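Local coordinates for protein argonaute (PDB 5G5S), which cuts single-stranded target DNA under the direction of short single-stranded DNA guides, and may defend its archaeal host against invading genetic elements, at residues I114-L118 with Y139-E143; I154-R158 with I286-A291. One frame throughout, in Å; residues are numbered along the deposited sequence.

Contact 1: residues I114-L118 with Y139-E143; sequences IEPEL and YCEYE
With CG lodged between backbone N and carbonyl carbon (chi1 71°), the ring of Y142 leaves strand 139-143 toward helix 114-118, while E115 holds CG beside its own backbone N and runs extended from there, carrying its carboxylate to the phenol end. The hydroxyl of Y142 donates to the carboxylate: OH lies 2.7 Å from OE2 of E115, and the oxygen accepts through its anti lone pair. CD of E115 sits in the ring plane at the phenol edge, yet carboxylate and ring planes are turned 71° apart. The aliphatic part of the glutamate takes part too, CG of E115 coming within 3.5 Å of CE1 of Y142.

Two apolar side chains from the same helix approach the tyrosine ring obliquely. CG2 of I114 reaches CE2 of Y142 at 3.6 Å, and CD1 of L118 stands 4.0 Å from CD1 of Y142. The same L118 methyl also meets the strand two residues earlier, 4.2 Å from CB of C140. A largely buried tyrosine is thus packed along its ring by hydrocarbon and held at its polar end by a carboxylate, probably charged. R105 makes a cation-pi contact with this ring, and K109, which interacts with guide DNA, lies beside it and forms a long, weak ion pair with E115. Helix and strand directions run 148° apart, and alternate strand residues C140 and Y142 face the helix, as is characteristic of helix-on-sheet packing, here joining a helix late in the Argonaute N-terminal domain to strand 134-147 of the antiparallel sheet.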
loop_
_atom_site.group_PDB
_atom_site.type_symbol
_atom_site.label_atom_id
_atom_site.label_comp_id
_atom_site.label_asym_id
_atom_site.label_seq_id
_atom_site.Cartn_x
_atom_site.Cartn_y
_atom_site.Cartn_z
ATOM N N ILE A 114 -2.729 -27.409 -14.255
ATOM C CA ILE A 114 -2.279 -27.223 -12.873
ATOM C C ILE A 114 -3.365 -26.636 -11.935
ATOM O O ILE A 114 -3.439 -27.044 -10.777
ATOM C CB ILE A 114 -0.911 -26.481 -12.814
ATOM C CG1 ILE A 114 -0.237 -26.614 -11.427
ATOM C CG2 ILE A 114 -1.019 -25.019 -13.307
ATOM C CD1 ILE A 114 1.271 -26.391 -11.405
ATOM N N GLU A 115 -4.208 -25.709 -12.442
ATOM C CA GLU A 115 -5.298 -25.067 -11.689
ATOM C C GLU A 115 -6.371 -26.056 -11.183
ATOM O O GLU A 115 -6.652 -26.027 -9.981
ATOM C CB GLU A 115 -5.924 -23.902 -12.466
ATOM C CG GLU A 115 -4.967 -22.741 -12.652
ATOM C CD GLU A 115 -5.503 -21.478 -13.297
ATOM O OE1 GLU A 115 -6.741 -21.338 -13.419
ATOM O OE2 GLU A 115 -4.675 -20.605 -13.641
ATOM N N PRO A 116 -6.947 -26.969 -12.018
ATOM C CA PRO A 116 -7.927 -27.929 -11.475
ATOM C C PRO A 116 -7.312 -28.921 -10.481
ATOM O O PRO A 116 -7.997 -29.327 -9.537
ATOM C CB PRO A 116 -8.463 -28.637 -12.726
ATOM C CG PRO A 116 -8.088 -27.750 -13.868
ATOM C CD PRO A 116 -6.783 -27.170 -13.470
ATOM N N GLU A 117 -6.021 -29.294 -10.673
ATOM C CA GLU A 117 -5.340 -30.223 -9.762
ATOM C C GLU A 117 -5.039 -29.581 -8.409
ATOM O O GLU A 117 -5.120 -30.268 -7.391
ATOM C CB GLU A 117 -4.084 -30.857 -10.390
ATOM C CG GLU A 117 -3.824 -32.253 -9.837
ATOM C CD GLU A 117 -2.554 -32.953 -10.280
ATOM O OE1 GLU A 117 -2.414 -33.221 -11.496
ATOM O OE2 GLU A 117 -1.739 -33.307 -9.399
ATOM N N LEU A 118 -4.709 -28.271 -8.398
ATOM C CA LEU A 118 -4.437 -27.501 -7.182
ATOM C C LEU A 118 -5.708 -27.340 -6.337
ATOM O O LEU A 118 -5.618 -27.435 -5.115
ATOM C CB LEU A 118 -3.847 -26.113 -7.509
ATOM C CG LEU A 118 -2.341 -26.006 -7.735
ATOM C CD1 LEU A 118 -1.969 -24.611 -8.144
ATOM C CD2 LEU A 118 -1.551 -26.404 -6.492
ATOM N N TYR A 139 -7.746 -20.539 -1.482
ATOM C CA TYR A 139 -7.231 -20.694 -2.835
ATOM C C TYR A 139 -5.713 -20.681 -2.910
ATOM O O TYR A 139 -5.041 -20.147 -2.031
ATOM C CB TYR A 139 -7.847 -19.659 -3.799
ATOM C CG TYR A 139 -7.314 -18.251 -3.659
ATOM C CD1 TYR A 139 -6.218 -17.823 -4.407
ATOM C CD2 TYR A 139 -7.946 -17.321 -2.837
ATOM C CE1 TYR A 139 -5.738 -16.519 -4.308
ATOM C CE2 TYR A 139 -7.484 -16.008 -2.741
ATOM C CZ TYR A 139 -6.377 -15.613 -3.479
ATOM O OH TYR A 139 -5.888 -14.335 -3.394
ATOM N N CYS A 140 -5.185 -21.255 -3.993
ATOM C CA CYS A 140 -3.769 -21.278 -4.305
ATOM C C CYS A 140 -3.508 -20.287 -5.408
ATOM O O CYS A 140 -4.323 -20.140 -6.319
ATOM C CB CYS A 140 -3.318 -22.675 -4.723
ATOM S SG CYS A 140 -3.253 -23.872 -3.374
ATOM N N GLU A 141 -2.376 -19.604 -5.326
ATOM C CA GLU A 141 -1.889 -18.739 -6.388
ATOM C C GLU A 141 -0.503 -19.233 -6.758
ATOM O O GLU A 141 0.256 -19.676 -5.886
ATOM C CB GLU A 141 -1.949 -17.233 -6.099
ATOM C CG GLU A 141 -1.892 -16.810 -4.644
ATOM C CD GLU A 141 -1.689 -15.321 -4.460
ATOM O OE1 GLU A 141 -2.461 -14.533 -5.054
ATOM O OE2 GLU A 141 -0.750 -14.942 -3.724
ATOM N N TYR A 142 -0.215 -19.257 -8.055
ATOM C CA TYR A 142 1.046 -19.777 -8.548
ATOM C C TYR A 142 1.672 -18.914 -9.632
ATOM O O TYR A 142 0.982 -18.203 -10.364
ATOM C CB TYR A 142 0.891 -21.244 -8.999
ATOM C CG TYR A 142 0.086 -21.380 -10.271
ATOM C CD1 TYR A 142 -1.304 -21.260 -10.258
ATOM C CD2 TYR A 142 0.711 -21.591 -11.495
ATOM C CE1 TYR A 142 -2.041 -21.284 -11.439
ATOM C CE2 TYR A 142 -0.017 -21.629 -12.682
ATOM C CZ TYR A 142 -1.395 -21.496 -12.646
ATOM O OH TYR A 142 -2.115 -21.576 -13.811
ATOM N N GLU A 143 2.995 -19.013 -9.733
ATOM C CA GLU A 143 3.845 -18.330 -10.697
ATOM C C GLU A 143 5.076 -19.191 -10.907
ATOM O O GLU A 143 5.407 -20.003 -10.042
ATOM C CB GLU A 143 4.300 -17.005 -10.076
ATOM C CG GLU A 143 4.419 -15.852 -11.050
ATOM C CD GLU A 143 4.709 -14.539 -10.347
ATOM O OE1 GLU A 143 5.675 -14.493 -9.551
ATOM O OE2 GLU A 143 3.951 -13.566 -10.567
#

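Contact 2: residues I154-R158 with I286-A291; sequences ILNFR and IINEIA. With MG (magnesium ion), chain B.
Apolar side chains make up the larger share of the meeting between L155 and F157 of the strand and I286, I287 and I290 of the helix. F157, with its ring carbon CG trans to the backbone N (chi1 -178°), extends toward the helix, where two isoleucines meet its ring obliquely. CG2 of I286 approaches CD2 of F157 to 3.7 Å, and CD1 of I290 lies 3.9 Å from CD1 of the same ring, the side chains of I290 and F157 crossing at about a right angle. L155 serves the other end, its CD2 methyl 3.8 Å from CG2 of I290, so that the two branches of I290 are shared between alternate strand residues.

Side chain against backbone is the second kind of contact, and I287 supplies it. Its CD1 lies 3.5 Å from N of F157 and also touches CB of that residue, while its CG2 comes to 3.3 Å from O of L155. That carbonyl accepts a hydrogen bond from ND2 of N13.

The helix lies across the sheet with its direction 119° from that of the strand, a helix-on-sheet packing in which the strand belongs to the same antiparallel sheet as strand 134-147. L118 and I122 of helix 114-122 add to the apolar layer around I290, and the ring of F157 meets that of H159, a residue that interacts with guide DNA.

The polar group of the strand points elsewhere. N156, whose side chain starts away from the helix, donates from ND2 to OE2 of E141 on the neighbouring strand 134-147. Metal coordination marks the helix's far end: O of A291 binds the magnesium ion at 2.3 Å, and L294, I297 and N299 complete its protein ligands.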
loop_
_atom_site.group_PDB
_atom_site.type_symbol
_atom_site.label_atom_id
_atom_site.label_comp_id
_atom_site.label_asym_id
_atom_site.label_seq_id
_atom_site.Cartn_x
_atom_site.Cartn_y
_atom_site.Cartn_z
ATOM N N ILE A 154 6.324 -20.918 -7.685
ATOM C CA ILE A 154 6.057 -20.142 -6.472
ATOM C C ILE A 154 4.638 -20.555 -6.102
ATOM O O ILE A 154 3.727 -20.438 -6.923
ATOM C CB ILE A 154 6.226 -18.600 -6.667
ATOM C CG1 ILE A 154 7.556 -18.219 -7.374
ATOM C CG2 ILE A 154 6.021 -17.819 -5.365
ATOM C CD1 ILE A 154 8.864 -18.823 -6.800
ATOM N N LEU A 155 4.475 -21.131 -4.916
ATOM C CA LEU A 155 3.186 -21.640 -4.462
ATOM C C LEU A 155 2.711 -20.912 -3.199
ATOM O O LEU A 155 3.383 -20.933 -2.169
ATOM C CB LEU A 155 3.286 -23.163 -4.262
ATOM C CG LEU A 155 2.003 -23.990 -4.312
ATOM C CD1 LEU A 155 1.260 -23.806 -5.638
ATOM C CD2 LEU A 155 2.332 -25.462 -4.112
ATOM N N ASN A 156 1.572 -20.222 -3.314
ATOM C CA ASN A 156 1.005 -19.455 -2.220
ATOM C C ASN A 156 -0.402 -19.919 -1.895
ATOM O O ASN A 156 -1.187 -20.189 -2.797
ATOM C CB ASN A 156 1.013 -17.963 -2.555
ATOM C CG ASN A 156 1.038 -17.049 -1.356
ATOM O OD1 ASN A 156 1.496 -17.416 -0.269
ATOM N ND2 ASN A 156 0.580 -15.815 -1.543
ATOM N N PHE A 157 -0.712 -20.034 -0.606
ATOM C CA PHE A 157 -2.033 -20.446 -0.154
ATOM C C PHE A 157 -2.670 -19.254 0.552
ATOM O O PHE A 157 -2.112 -18.730 1.521
ATOM C CB PHE A 157 -1.935 -21.699 0.733
ATOM C CG PHE A 157 -3.237 -22.273 1.229
ATOM C CD1 PHE A 157 -4.220 -22.689 0.338
ATOM C CD2 PHE A 157 -3.463 -22.451 2.590
ATOM C CE1 PHE A 157 -5.426 -23.223 0.802
ATOM C CE2 PHE A 157 -4.655 -23.018 3.051
ATOM C CZ PHE A 157 -5.633 -23.391 2.155
ATOM N N ARG A 158 -3.794 -18.774 0.010
ATOM C CA ARG A 158 -4.459 -17.590 0.551
ATOM C C ARG A 158 -5.876 -17.819 1.026
ATOM O O ARG A 158 -6.581 -18.685 0.511
ATOM C CB ARG A 158 -4.405 -16.436 -0.455
ATOM C CG ARG A 158 -4.028 -15.125 0.194
ATOM C CD ARG A 158 -2.768 -14.558 -0.414
ATOM N NE ARG A 158 -3.066 -13.627 -1.499
ATOM C CZ ARG A 158 -3.240 -12.318 -1.339
ATOM N NH1 ARG A 158 -3.166 -11.772 -0.130
ATOM N NH2 ARG A 158 -3.497 -11.544 -2.386
ATOM N N ILE A 286 2.265 -25.878 5.753
ATOM C CA ILE A 286 1.012 -25.991 4.997
ATOM C C ILE A 286 1.339 -25.992 3.490
ATOM O O ILE A 286 0.811 -26.842 2.766
ATOM C CB ILE A 286 0.007 -24.849 5.374
ATOM C CG1 ILE A 286 -0.403 -24.866 6.878
ATOM C CG2 ILE A 286 -1.205 -24.769 4.420
ATOM C CD1 ILE A 286 -1.320 -26.028 7.380
ATOM N N ILE A 287 2.211 -25.048 3.026
ATOM C CA ILE A 287 2.620 -24.952 1.610
ATOM C C ILE A 287 3.279 -26.264 1.169
ATOM O O ILE A 287 2.894 -26.817 0.141
ATOM C CB ILE A 287 3.481 -23.696 1.253
ATOM C CG1 ILE A 287 2.890 -22.349 1.792
ATOM C CG2 ILE A 287 3.774 -23.623 -0.254
ATOM C CD1 ILE A 287 1.586 -21.881 1.279
ATOM N N ASN A 288 4.210 -26.785 1.993
ATOM C CA ASN A 288 4.920 -28.062 1.791
ATOM C C ASN A 288 3.944 -29.236 1.613
ATOM O O ASN A 288 4.195 -30.103 0.778
ATOM C CB ASN A 288 5.898 -28.332 2.950
ATOM C CG ASN A 288 7.135 -27.448 2.958
ATOM O OD1 ASN A 288 7.486 -26.793 1.974
ATOM N ND2 ASN A 288 7.851 -27.434 4.065
ATOM N N GLU A 289 2.797 -29.217 2.343
ATOM C CA GLU A 289 1.743 -30.234 2.225
ATOM C C GLU A 289 1.044 -30.224 0.861
ATOM O O GLU A 289 0.696 -31.292 0.357
ATOM C CB GLU A 289 0.726 -30.148 3.378
ATOM C CG GLU A 289 1.164 -30.897 4.625
ATOM C CD GLU A 289 1.652 -32.317 4.397
ATOM O OE1 GLU A 289 0.896 -33.134 3.821
ATOM O OE2 GLU A 289 2.818 -32.596 4.756
ATOM N N ILE A 290 0.861 -29.032 0.260
ATOM C CA ILE A 290 0.262 -28.869 -1.070
ATOM C C ILE A 290 1.295 -29.299 -2.119
ATOM O O ILE A 290 0.926 -29.929 -3.112
ATOM C CB ILE A 290 -0.267 -27.424 -1.303
ATOM C CG1 ILE A 290 -1.419 -27.088 -0.333
ATOM C CG2 ILE A 290 -0.716 -27.211 -2.761
ATOM C CD1 ILE A 290 -1.653 -25.578 -0.115
ATOM N N ALA A 291 2.587 -28.966 -1.876
ATOM C CA ALA A 291 3.727 -29.319 -2.727
ATOM C C ALA A 291 3.886 -30.825 -2.835
ATOM O O ALA A 291 4.196 -31.320 -3.917
ATOM C CB ALA A 291 5.002 -28.719 -2.170
HETATM MG MG MG B . 5.618 -32.623 -5.237
#

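Overall arrangement
Read from the N terminus, the chain lays strand 14-16 at the sheet, runs through the N-terminal domain and reaches helix 114-122. Some twenty residues after segment 114-118 it passes through strand 139-143, against which that helix packs, so contact 1 closes a short loop. The next strand, 150-163, pairs antiparallel with 134-147. From it the chain travels over a hundred residues, the PAZ sequence among them, before helix 280-293 returns to close the much longer loop of contact 2. The loops stand in series, neither nesting nor crossing. The contact centres lie about 9 Å apart, and backbone pairing such as E143 with I154 joins them, so helices 114-122 and 280-293 pack on neighbouring strands of one sheet.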